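Local coordinates for sporozoite-specific SAG protein (Toxoplasma gondii, PDB 2WNK), which is a SAG2-related surface antigen of the sporozoite stage, built from two SRS domains, and probably takes part in contacts with the host cell, at residues S11-T16 against C121-L126; G21-F26 against T83-A88; L32-P37 against L99-G104; P190-S195 against L205-L210. One frame throughout, in Å; residues are numbered along the deposited sequence.

Contact 1 of 4, residues S11-T16 against C121-L126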
loop_
_atom_site.group_PDB
_atom_site.type_symbol
_atom_site.label_atom_id
_atom_site.label_comp_id
_atom_site.label_asym_id
_atom_site.label_seq_id
_atom_site.Cartn_x
_atom_site.Cartn_y
_atom_site.Cartn_z
ATOM N N SER A 11 5.863 3.048 26.027
ATOM C CA SER A 11 4.973 3.521 24.961
ATOM C C SER A 11 5.361 2.860 23.660
ATOM O O SER A 11 6.210 1.961 23.641
ATOM C CB SER A 11 4.974 5.060 24.824
ATOM O OG SER A 11 4.268 5.669 25.908
ATOM N N SER A 12 4.740 3.294 22.570
ATOM C CA SER A 12 4.876 2.577 21.333
ATOM C C SER A 12 4.931 3.553 20.162
ATOM O O SER A 12 4.515 4.709 20.260
ATOM C CB SER A 12 3.702 1.600 21.182
ATOM O OG SER A 12 3.787 0.838 19.998
ATOM N N ILE A 13 5.470 3.073 19.062
ATOM C CA ILE A 13 5.407 3.838 17.831
ATOM C C ILE A 13 4.674 2.930 16.858
ATOM O O ILE A 13 4.743 1.687 16.973
ATOM C CB ILE A 13 6.818 4.218 17.287
ATOM C CG1 ILE A 13 7.645 2.979 16.956
ATOM C CG2 ILE A 13 7.562 5.144 18.278
ATOM C CD1 ILE A 13 8.960 3.332 16.298
ATOM N N SER A 14 3.925 3.541 15.943
ATOM C CA SER A 14 3.097 2.764 15.053
ATOM C C SER A 14 3.312 3.149 13.602
ATOM O O SER A 14 3.597 4.314 13.270
ATOM C CB SER A 14 1.621 2.860 15.411
ATOM O OG SER A 14 1.223 4.217 15.479
ATOM N N PHE A 15 3.208 2.135 12.750
ATOM C CA PHE A 15 3.278 2.354 11.317
ATOM C C PHE A 15 2.168 1.588 10.648
ATOM O O PHE A 15 1.623 0.646 11.223
ATOM C CB PHE A 15 4.601 1.848 10.756
ATOM C CG PHE A 15 5.795 2.411 11.409
ATOM C CD1 PHE A 15 6.460 3.519 10.877
ATOM C CD2 PHE A 15 6.313 1.803 12.548
ATOM C CE1 PHE A 15 7.599 4.004 11.482
ATOM C CE2 PHE A 15 7.459 2.306 13.157
ATOM C CZ PHE A 15 8.097 3.400 12.636
ATOM N N THR A 16 1.854 1.976 9.417
ATOM C CA THR A 16 0.862 1.262 8.639
ATOM C C THR A 16 1.434 0.954 7.252
ATOM O O THR A 16 2.055 1.823 6.618
ATOM C CB THR A 16 -0.413 2.095 8.487
ATOM O OG1 THR A 16 -0.921 2.451 9.782
ATOM C CG2 THR A 16 -1.473 1.315 7.731
ATOM N N CYS A 121 10.269 -0.428 24.539
ATOM C CA CYS A 121 9.480 0.441 23.678
ATOM C C CYS A 121 8.872 -0.446 22.599
ATOM O O CYS A 121 9.551 -1.346 22.092
ATOM C CB CYS A 121 10.369 1.574 23.068
ATOM S SG CYS A 121 9.424 2.733 22.019
ATOM N N GLY A 122 7.600 -0.229 22.249
ATOM C CA GLY A 122 6.882 -1.160 21.377
ATOM C C GLY A 122 6.755 -0.573 19.968
ATOM O O GLY A 122 6.674 0.647 19.793
ATOM N N VAL A 123 6.793 -1.455 18.978
ATOM C CA VAL A 123 6.618 -1.098 17.575
ATOM C C VAL A 123 5.447 -1.892 17.055
ATOM O O VAL A 123 5.459 -3.129 17.140
ATOM C CB VAL A 123 7.834 -1.503 16.766
ATOM C CG1 VAL A 123 7.571 -1.252 15.252
ATOM C CG2 VAL A 123 9.031 -0.693 17.222
ATOM N N HIS A 124 4.413 -1.190 16.602
ATOM C CA HIS A 124 3.212 -1.832 16.100
ATOM C C HIS A 124 3.133 -1.523 14.603
ATOM O O HIS A 124 3.108 -0.338 14.223
ATOM C CB HIS A 124 1.999 -1.259 16.784
ATOM C CG HIS A 124 0.712 -1.730 16.189
ATOM N ND1 HIS A 124 -0.357 -0.890 15.983
ATOM C CD2 HIS A 124 0.341 -2.939 15.700
ATOM C CE1 HIS A 124 -1.346 -1.565 15.421
ATOM N NE2 HIS A 124 -0.949 -2.811 15.241
ATOM N N ILE A 125 3.100 -2.563 13.779
ATOM C CA ILE A 125 2.954 -2.359 12.339
ATOM C C ILE A 125 1.610 -2.935 11.919
ATOM O O ILE A 125 1.373 -4.146 12.075
ATOM C CB ILE A 125 4.089 -2.988 11.528
ATOM C CG1 ILE A 125 5.450 -2.408 11.973
ATOM C CG2 ILE A 125 3.813 -2.751 10.035
ATOM C CD1 ILE A 125 6.685 -3.179 11.453
ATOM N N LEU A 126 0.735 -2.051 11.447
ATOM C CA LEU A 126 -0.578 -2.430 10.912
ATOM C C LEU A 126 -0.456 -2.657 9.399
ATOM O O LEU A 126 -0.041 -1.767 8.667
ATOM C CB LEU A 126 -1.602 -1.334 11.188
ATOM C CG LEU A 126 -3.001 -1.727 10.672
ATOM C CD1 LEU A 126 -3.512 -2.948 11.386
ATOM C CD2 LEU A 126 -4.018 -0.589 10.724
#
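Ile13 and Val123 form the apolar centre, lying side by side and pointing the same way from two parallel strands, with Ile13 CG1 3.9 Å from Val123 CG2. Phe15 completes the patch. Its CG stands anti to its own carbonyl carbon (chi1 -55°), which leans the ring back toward Ile13 and sets Val123 CG1 at the ring edge, 4.1 Å from CE2. Ile125 CG1 approaches obliquely, 4.3 Å from Phe15 CD2. Branched aliphatics and a flat ring suit this face because it looks toward strand 22-28, where Val24 and Phe26 close over Phe15.

The backbones are joined in alternation, as parallel strands require. Ile13 gives its N-H to Gly122 O (2.8 Å) and receives His124 N on its own O; Phe15 does the same with His124 O and Leu126 N.

The reverse face is mostly polar, with Leu126 among the polar chains. Gly122 has no side chain, and Ser12 reaches over its peptide; OG lies 2.9 Å from Gly122 O, at best a weak bond, since Ile13 O is a second possible acceptor for the one hydroxyl proton. Beside it the His124 ring passes Ser14 CB obliquely; its NE2 is bonded to Ser95 OG and it stacks with Phe97. At the far end Thr16 CG2 sits 3.5 Å from Leu126 O.

The chemistry is thus divided by sheet face: apolar side chains line the side turned into the sandwich, while serine, threonine and histidine, with Leu126, take the other. The straight main-chain bonds carry the pairing, and the weak serine bond adds little.

Contact 2 of 4, residues G21-F26 against T83-A88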
loop_
_atom_site.group_PDB
_atom_site.type_symbol
_atom_site.label_atom_id
_atom_site.label_comp_id
_atom_site.label_asym_id
_atom_site.label_seq_id
_atom_site.Cartn_x
_atom_site.Cartn_y
_atom_site.Cartn_z
ATOM N N GLY A 21 4.700 -3.996 -1.602
ATOM C CA GLY A 21 6.026 -3.490 -1.934
ATOM C C GLY A 21 6.479 -2.284 -1.127
ATOM O O GLY A 21 7.554 -1.737 -1.401
ATOM N N HIS A 22 5.678 -1.833 -0.166
ATOM C CA HIS A 22 6.060 -0.705 0.676
ATOM C C HIS A 22 6.957 -1.193 1.815
ATOM O O HIS A 22 6.949 -2.379 2.153
ATOM C CB HIS A 22 4.837 0.051 1.205
ATOM C CG HIS A 22 4.342 1.112 0.265
ATOM N ND1 HIS A 22 3.466 2.111 0.646
ATOM C CD2 HIS A 22 4.644 1.353 -1.036
ATOM C CE1 HIS A 22 3.226 2.900 -0.388
ATOM N NE2 HIS A 22 3.929 2.464 -1.418
ATOM N N VAL A 23 7.747 -0.282 2.368
ATOM C CA VAL A 23 8.687 -0.639 3.415
ATOM C C VAL A 23 8.469 0.220 4.655
ATOM O O VAL A 23 8.089 1.407 4.567
ATOM C CB VAL A 23 10.183 -0.560 2.943
ATOM C CG1 VAL A 23 10.312 -0.821 1.438
ATOM C CG2 VAL A 23 10.834 0.737 3.349
ATOM N N VAL A 24 8.666 -0.406 5.813
ATOM C CA VAL A 24 8.665 0.277 7.072
ATOM C C VAL A 24 10.073 0.276 7.616
ATOM O O VAL A 24 10.714 -0.753 7.679
ATOM C CB VAL A 24 7.718 -0.412 8.097
ATOM C CG1 VAL A 24 7.768 0.321 9.422
ATOM C CG2 VAL A 24 6.306 -0.444 7.533
ATOM N N ARG A 25 10.544 1.445 7.999
ATOM C CA ARG A 25 11.863 1.565 8.620
ATOM C C ARG A 25 11.662 2.057 10.029
ATOM O O ARG A 25 10.932 3.028 10.265
ATOM C CB ARG A 25 12.768 2.527 7.833
ATOM C CG ARG A 25 13.166 2.013 6.484
ATOM C CD ARG A 25 14.003 3.053 5.701
ATOM N NE ARG A 25 14.110 2.665 4.293
ATOM C CZ ARG A 25 14.888 1.681 3.867
ATOM N NH1 ARG A 25 15.632 1.003 4.742
ATOM N NH2 ARG A 25 14.911 1.367 2.581
ATOM N N PHE A 26 12.261 1.359 10.981
ATOM C CA PHE A 26 12.241 1.831 12.347
ATOM C C PHE A 26 13.558 1.541 13.039
ATOM O O PHE A 26 14.368 0.765 12.554
ATOM C CB PHE A 26 11.070 1.221 13.127
ATOM C CG PHE A 26 11.156 -0.270 13.302
ATOM C CD1 PHE A 26 11.752 -0.812 14.433
ATOM C CD2 PHE A 26 10.560 -1.124 12.380
ATOM C CE1 PHE A 26 11.797 -2.192 14.640
ATOM C CE2 PHE A 26 10.609 -2.521 12.570
ATOM C CZ PHE A 26 11.236 -3.049 13.716
ATOM N N THR A 83 14.247 -2.924 8.734
ATOM C CA THR A 83 13.472 -2.669 7.504
ATOM C C THR A 83 12.516 -3.824 7.283
ATOM O O THR A 83 12.945 -4.950 7.076
ATOM C CB THR A 83 14.426 -2.524 6.277
ATOM O OG1 THR A 83 15.373 -1.506 6.567
ATOM C CG2 THR A 83 13.659 -2.113 5.030
ATOM N N LEU A 84 11.213 -3.548 7.325
ATOM C CA LEU A 84 10.233 -4.574 7.080
ATOM C C LEU A 84 9.685 -4.289 5.699
ATOM O O LEU A 84 9.133 -3.207 5.454
ATOM C CB LEU A 84 9.082 -4.518 8.095
ATOM C CG LEU A 84 8.000 -5.557 7.749
ATOM C CD1 LEU A 84 8.473 -6.951 8.207
ATOM C CD2 LEU A 84 6.599 -5.183 8.353
ATOM N N THR A 85 9.861 -5.255 4.797
ATOM C CA THR A 85 9.321 -5.159 3.459
ATOM C C THR A 85 8.145 -6.091 3.320
ATOM O O THR A 85 8.235 -7.256 3.696
ATOM C CB THR A 85 10.371 -5.585 2.440
ATOM O OG1 THR A 85 11.459 -4.665 2.501
ATOM C CG2 THR A 85 9.785 -5.552 1.017
ATOM N N VAL A 86 7.023 -5.577 2.815
ATOM C CA VAL A 86 5.837 -6.395 2.597
ATOM C C VAL A 86 5.551 -6.486 1.096
ATOM O O VAL A 86 4.963 -5.570 0.510
ATOM C CB VAL A 86 4.616 -5.836 3.335
ATOM C CG1 VAL A 86 3.435 -6.768 3.151
ATOM C CG2 VAL A 86 4.934 -5.671 4.830
ATOM N N ASP A 87 5.965 -7.608 0.510
ATOM C CA ASP A 87 5.976 -7.835 -0.938
ATOM C C ASP A 87 4.550 -8.024 -1.476
ATOM O O ASP A 87 4.219 -7.557 -2.566
ATOM C CB ASP A 87 6.850 -9.072 -1.279
ATOM C CG ASP A 87 8.350 -8.862 -0.969
ATOM O OD1 ASP A 87 8.909 -7.842 -1.398
ATOM O OD2 ASP A 87 8.974 -9.711 -0.281
ATOM N N ALA A 88 3.708 -8.722 -0.716
ATOM C CA ALA A 88 2.303 -8.883 -1.085
ATOM C C ALA A 88 1.466 -8.654 0.158
ATOM O O ALA A 88 1.856 -9.092 1.247
ATOM C CB ALA A 88 2.041 -10.283 -1.663
#
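Val24 and Leu84 mark the tight part of this antiparallel pairing. They are a hydrogen-bonded pair: Val24 N reaches Leu84 O and Leu84 N reaches Val24 O, both at 2.9 Å, while Val24 CB lies 4.3 Å from Leu84 CB. Compact aliphatic groups suit this face, which is turned into the domain.

The other face is looser and more polar. Val23 and Thr85 run alongside one another, with Val23 CG1 4.1 Å from Thr85 OG1, a touch between a methyl and a hydroxyl. Arg25, extended from CG to NE, lies beside Thr83 so that Thr83 CG2 sits over one face of the guanidinium, 3.7 Å from NH1. Arg25 NH1 also comes within 3.1 Å of Thr83 OG1, but the angle is too poor for a hydrogen bond. The long arginine and the threonine suit a largely exposed surface.

Toward Gly21 the pairing slackens: Val86 N to His22 O is long, at 3.3 Å. Gly21 itself has a positive phi (89°), one that glycine accepts readily.

Strand 80-86 is the middle of a three-stranded sheet, with strand 66-72 along its other edge; Val24, Leu84 and Val86 pack against strands 12-17 and 121-127 of the facing sheet.

Contact 3 of 4, residues L32-P37 against L99-G104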
loop_
_atom_site.group_PDB
_atom_site.type_symbol
_atom_site.label_atom_id
_atom_site.label_comp_id
_atom_site.label_asym_id
_atom_site.label_seq_id
_atom_site.Cartn_x
_atom_site.Cartn_y
_atom_site.Cartn_z
ATOM N N LEU A 32 17.961 0.940 24.090
ATOM C CA LEU A 32 17.027 -0.176 23.903
ATOM C C LEU A 32 17.395 -0.962 22.631
ATOM O O LEU A 32 16.542 -1.209 21.738
ATOM C CB LEU A 32 15.577 0.328 23.811
ATOM C CG LEU A 32 15.034 1.051 25.036
ATOM C CD1 LEU A 32 13.607 1.541 24.784
ATOM C CD2 LEU A 32 15.105 0.134 26.248
ATOM N N GLU A 33 18.674 -1.350 22.599
ATOM C CA GLU A 33 19.399 -1.878 21.417
ATOM C C GLU A 33 18.511 -2.811 20.616
ATOM O O GLU A 33 18.564 -2.806 19.386
ATOM C CB GLU A 33 20.743 -2.474 21.873
ATOM C CG GLU A 33 21.417 -3.313 20.864
ATOM C CD GLU A 33 22.235 -4.354 21.543
ATOM O OE1 GLU A 33 21.621 -5.204 22.217
ATOM O OE2 GLU A 33 23.490 -4.303 21.409
ATOM N N GLU A 34 17.842 -3.770 21.255
ATOM C CA GLU A 34 18.067 -5.197 21.037
ATOM C C GLU A 34 16.577 -5.443 20.653
ATOM O O GLU A 34 15.666 -5.126 21.447
ATOM C CB GLU A 34 18.361 -6.063 22.256
ATOM C CG GLU A 34 18.134 -7.557 21.889
ATOM C CD GLU A 34 18.451 -8.526 23.006
ATOM O OE1 GLU A 34 19.644 -8.683 23.296
ATOM O OE2 GLU A 34 17.510 -9.100 23.587
ATOM N N ILE A 35 16.289 -5.934 19.446
ATOM C CA ILE A 35 14.881 -6.204 19.076
ATOM C C ILE A 35 14.389 -7.552 19.618
ATOM O O ILE A 35 15.172 -8.519 19.767
ATOM C CB ILE A 35 14.658 -6.181 17.528
ATOM C CG1 ILE A 35 13.156 -6.086 17.180
ATOM C CG2 ILE A 35 15.245 -7.408 16.913
ATOM C CD1 ILE A 35 12.894 -5.953 15.632
ATOM N N LYS A 36 13.092 -7.606 19.918
ATOM C CA LYS A 36 12.409 -8.840 20.296
ATOM C C LYS A 36 11.228 -9.017 19.367
ATOM O O LYS A 36 10.523 -8.052 19.108
ATOM C CB LYS A 36 11.868 -8.730 21.714
ATOM C CG LYS A 36 11.156 -10.005 22.136
ATOM C CD LYS A 36 11.393 -10.268 23.582
ATOM C CE LYS A 36 11.330 -11.766 23.875
ATOM N NZ LYS A 36 9.914 -12.120 24.080
ATOM N N PRO A 37 11.021 -10.226 18.818
ATOM C CA PRO A 37 11.777 -11.467 19.021
ATOM C C PRO A 37 13.214 -11.319 18.551
ATOM O O PRO A 37 13.499 -10.536 17.629
ATOM C CB PRO A 37 11.079 -12.471 18.084
ATOM C CG PRO A 37 9.712 -11.877 17.822
ATOM C CD PRO A 37 9.969 -10.390 17.791
ATOM N N LEU A 99 9.378 -5.509 20.163
ATOM C CA LEU A 99 9.850 -4.661 21.239
ATOM C C LEU A 99 11.302 -4.276 21.022
ATOM O O LEU A 99 12.102 -5.099 20.547
ATOM C CB LEU A 99 9.784 -5.420 22.569
ATOM C CG LEU A 99 8.323 -5.621 22.993
ATOM C CD1 LEU A 99 8.209 -6.656 24.114
ATOM C CD2 LEU A 99 7.697 -4.276 23.429
ATOM N N CYS A 100 11.657 -3.073 21.474
ATOM C CA CYS A 100 13.042 -2.648 21.564
ATOM C C CYS A 100 13.352 -2.707 23.059
ATOM O O CYS A 100 12.624 -2.104 23.863
ATOM C CB CYS A 100 13.184 -1.206 21.072
ATOM S SG CYS A 100 12.853 -0.949 19.275
ATOM N N GLN A 101 14.376 -3.448 23.403
ATOM C CA GLN A 101 14.713 -3.708 24.786
ATOM C C GLN A 101 16.195 -3.620 25.024
ATOM O O GLN A 101 16.941 -3.660 24.121
ATOM C CB GLN A 101 14.223 -5.094 25.203
ATOM C CG GLN A 101 14.936 -6.247 24.684
ATOM C CD GLN A 101 14.251 -7.588 24.949
ATOM O OE1 GLN A 101 14.823 -8.635 24.763
ATOM N NE2 GLN A 101 13.040 -7.533 25.339
ATOM N N ARG A 102 16.583 -3.514 26.283
ATOM C CA ARG A 102 17.976 -3.625 26.659
ATOM C C ARG A 102 18.609 -4.914 26.203
ATOM O O ARG A 102 18.001 -5.932 26.131
ATOM C CB ARG A 102 18.123 -3.497 28.196
ATOM C CG ARG A 102 18.377 -2.112 28.683
ATOM C CD ARG A 102 17.784 -1.751 30.042
ATOM N NE ARG A 102 16.731 -0.814 29.755
ATOM C CZ ARG A 102 15.696 -0.510 30.506
ATOM N NH1 ARG A 102 14.841 0.331 30.022
ATOM N NH2 ARG A 102 15.545 -1.001 31.751
ATOM N N THR A 103 19.883 -4.868 25.918
ATOM C CA THR A 103 20.647 -6.038 25.612
ATOM C C THR A 103 20.511 -7.037 26.724
ATOM O O THR A 103 20.694 -6.672 27.854
ATOM C CB THR A 103 22.130 -5.696 25.551
ATOM O OG1 THR A 103 22.310 -4.599 24.677
ATOM C CG2 THR A 103 22.881 -6.850 25.055
ATOM N N GLY A 104 20.230 -8.287 26.424
ATOM C CA GLY A 104 20.135 -9.202 27.554
ATOM C C GLY A 104 18.799 -9.891 27.709
ATOM O O GLY A 104 18.732 -10.901 28.410
#
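A classic beta bulge distinguishes this contact: two consecutive residues, Glu33 and Glu34, stand opposite the single residue Gln101, an extra residue at the start of the edge strand. Gln101 N bonds well to Glu34 O (2.9 Å), but the return bond from Glu34 N to Gln101 O is weak and bent, with 135° at the hydrogen.

Both glutamates reach the segment that leaves strand 94-101. Glu33, its CG anti to the backbone N (chi1 166°), takes the hydroxyl of Thr103 on OE1 at 2.6 Å, met from well above the carboxylate plane. Glu34 OE1 accepts Gly104 N at 3.2 Å, again from above the plane. Acidic chains suit the place because that segment offers a hydroxyl and an N-H for them to hold.

Beyond the bulge the pairing is regular: Lys36 and Leu99 exchange two main-chain bonds, and Lys36 CB lies 4.0 Å from Leu99 CB. Before it, Leu32 CB packs 3.9 Å from Cys100 CB, a buried apolar touch next to the Cys28-Cys100 disulfide.

The whole is a bulged antiparallel edge of the SRS beta sandwich: strand 34-36 borders the mixed sheet, and the disulfide ties that sheet to strand 22-28 of the other.

Contact 4 of 4, residues P190-S195 against L205-L210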
loop_
_atom_site.group_PDB
_atom_site.type_symbol
_atom_site.label_atom_id
_atom_site.label_comp_id
_atom_site.label_asym_id
_atom_site.label_seq_id
_atom_site.Cartn_x
_atom_site.Cartn_y
_atom_site.Cartn_z
ATOM N N PRO A 190 -21.408 12.121 -18.206
ATOM C CA PRO A 190 -22.124 12.991 -17.264
ATOM C C PRO A 190 -22.421 12.216 -15.992
ATOM O O PRO A 190 -22.796 11.039 -16.066
ATOM C CB PRO A 190 -23.360 13.322 -18.035
ATOM C CG PRO A 190 -22.796 13.485 -19.456
ATOM C CD PRO A 190 -21.902 12.265 -19.575
ATOM N N HIS A 191 -22.114 12.833 -14.857
ATOM C CA HIS A 191 -22.491 12.330 -13.514
ATOM C C HIS A 191 -21.548 11.243 -13.000
ATOM O O HIS A 191 -21.693 10.749 -11.874
ATOM C CB HIS A 191 -23.968 11.849 -13.419
ATOM C CG HIS A 191 -24.963 12.664 -14.193
ATOM N ND1 HIS A 191 -25.212 13.993 -13.935
ATOM C CD2 HIS A 191 -25.792 12.318 -15.210
ATOM C CE1 HIS A 191 -26.163 14.424 -14.745
ATOM N NE2 HIS A 191 -26.521 13.425 -15.538
ATOM N N ALA A 192 -20.576 10.854 -13.815
ATOM C CA ALA A 192 -19.553 9.930 -13.368
ATOM C C ALA A 192 -18.568 10.602 -12.408
ATOM O O ALA A 192 -18.408 11.829 -12.407
ATOM C CB ALA A 192 -18.806 9.338 -14.520
ATOM N N SER A 193 -17.894 9.778 -11.628
ATOM C CA SER A 193 -16.872 10.277 -10.672
ATOM C C SER A 193 -15.769 9.282 -10.446
ATOM O O SER A 193 -15.953 8.087 -10.552
ATOM C CB SER A 193 -17.503 10.669 -9.309
ATOM O OG SER A 193 -18.205 9.587 -8.723
ATOM N N ARG A 194 -14.591 9.813 -10.118
ATOM C CA ARG A 194 -13.437 9.005 -9.798
ATOM C C ARG A 194 -13.075 9.281 -8.346
ATOM O O ARG A 194 -13.091 10.447 -7.923
ATOM C CB ARG A 194 -12.252 9.365 -10.738
ATOM C CG ARG A 194 -11.116 8.415 -10.691
ATOM C CD ARG A 194 -10.075 8.916 -9.733
ATOM N NE ARG A 194 -9.170 9.844 -10.352
ATOM C CZ ARG A 194 -8.219 10.490 -9.678
ATOM N NH1 ARG A 194 -8.098 10.344 -8.361
ATOM N NH2 ARG A 194 -7.405 11.306 -10.305
ATOM N N SER A 195 -12.751 8.231 -7.574
ATOM C CA SER A 195 -12.404 8.421 -6.139
ATOM C C SER A 195 -10.999 9.039 -5.996
ATOM O O SER A 195 -10.183 8.989 -6.921
ATOM C CB SER A 195 -12.442 7.049 -5.438
ATOM O OG SER A 195 -11.373 6.219 -5.919
ATOM N N LEU A 205 -13.834 4.014 -10.185
ATOM C CA LEU A 205 -14.545 4.839 -11.162
ATOM C C LEU A 205 -16.016 4.422 -11.072
ATOM O O LEU A 205 -16.330 3.230 -11.230
ATOM C CB LEU A 205 -14.038 4.523 -12.570
ATOM C CG LEU A 205 -14.923 5.261 -13.602
ATOM C CD1 LEU A 205 -14.777 6.801 -13.481
ATOM C CD2 LEU A 205 -14.595 4.770 -14.998
ATOM N N SER A 206 -16.898 5.404 -10.848
ATOM C CA SER A 206 -18.365 5.195 -10.671
ATOM C C SER A 206 -19.154 5.903 -11.749
ATOM O O SER A 206 -18.902 7.097 -12.066
ATOM C CB SER A 206 -18.796 5.759 -9.300
ATOM O OG SER A 206 -18.111 4.969 -8.264
ATOM N N VAL A 207 -20.190 5.235 -12.220
ATOM C CA VAL A 207 -21.108 5.829 -13.150
ATOM C C VAL A 207 -22.521 5.747 -12.611
ATOM O O VAL A 207 -22.865 4.814 -11.956
ATOM C CB VAL A 207 -21.070 5.212 -14.585
ATOM C CG1 VAL A 207 -19.686 5.177 -15.156
ATOM C CG2 VAL A 207 -21.786 3.937 -14.645
ATOM N N THR A 208 -23.323 6.747 -12.913
ATOM C CA THR A 208 -24.738 6.594 -12.711
ATOM C C THR A 208 -25.487 6.210 -13.984
ATOM O O THR A 208 -25.673 5.082 -14.247
ATOM C CB THR A 208 -25.386 7.804 -12.014
ATOM O OG1 THR A 208 -25.357 8.955 -12.847
ATOM C CG2 THR A 208 -24.647 8.091 -10.771
ATOM N N ASP A 209 -25.760 7.178 -14.849
ATOM C CA ASP A 209 -26.429 6.850 -16.073
ATOM C C ASP A 209 -25.321 6.524 -17.048
ATOM O O ASP A 209 -24.296 7.159 -17.019
ATOM C CB ASP A 209 -27.199 8.033 -16.633
ATOM C CG ASP A 209 -28.387 8.422 -15.788
ATOM O OD1 ASP A 209 -29.044 7.607 -15.225
ATOM O OD2 ASP A 209 -28.653 9.586 -15.733
ATOM N N LEU A 210 -25.580 5.573 -17.928
ATOM C CA LEU A 210 -24.662 5.356 -19.037
ATOM C C LEU A 210 -24.767 6.498 -20.034
ATOM O O LEU A 210 -25.827 7.124 -20.171
ATOM C CB LEU A 210 -24.959 4.004 -19.711
ATOM C CG LEU A 210 -24.652 2.769 -18.843
ATOM C CD1 LEU A 210 -25.215 1.520 -19.505
ATOM C CD2 LEU A 210 -23.179 2.648 -18.528
HETATM O O HOH W 1 -22.572 8.470 -15.063
HETATM O O HOH W 2 -23.667 9.588 -18.347
HETATM O O HOH W 3 -20.581 9.109 -9.815
#
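Ser193 and Ser206 hold the two antiparallel strands of a beta hairpin together with a reciprocal pair of main-chain bonds, Ser193 N to Ser206 O and Ser206 N to Ser193 O, both 2.9 Å long.

Next to this pair comes a small residue, Ala192. Its CB comes to 3.3 Å from Ser206 O and also touches Val207 CG1; a methyl is enough where the backbones run close. The larger Leu205, its CG anti to the backbone N (chi1 173°), brings CD1 to 3.4 Å from Ser193 O, and the side chain also packs on Leu217, Tyr219 and Val233. Arg194 points to the same face but leads away from the partner strand: its NH1 donates to Ser195 O in the guanidinium plane, NH2 makes a weak bond to Ala168 O, and its chain touches Tyr219. A buried arginine is thereby given carbonyl partners.

Toward Pro190 the two chains part. His191 CB rests 3.3 Å from Thr208 OG1, the two side chains crossing at about a right angle. The imidazole and the Asp209 carboxylate are turned 85° to each other, and His191 NE2 stays 4.4 Å from Asp209 OD2, too far for a direct bond. Two waters each donate to Pro190 O and Asp209 O; one of them also accepts Thr208 N at 2.9 Å. A third water links His191 O to Ser193 OG, 2.7 Å from the hydroxyl.

Chemically, then, direct peptide pairing gives way to solvent-mediated pairing: the carbonyls of Pro190 and Asp209 are both acceptors and cannot bond to each other, and water supplies the protons that join them.

In the fold
Contacts 1, 2 and 3 belong to the first SRS domain and touch one another; contact 4 lies in the second, its centre about 52 Å from that of contact 3. Contacts 1 and 3 share one mixed sheet, in which strands 121-127 and 94-101 are neighbours, whereas contact 2 is in the opposing sheet and meets contact 1 through the domain interior. All four are partly buried: contacts 1 and 2 each turn one apolar face into that interior, while contacts 3 and 4 lie at sheet edges. There contact 3 adds to its main-chain pairing carboxylates that hold a departing loop, and contact 4 adds bridging water where its direct pairing ends.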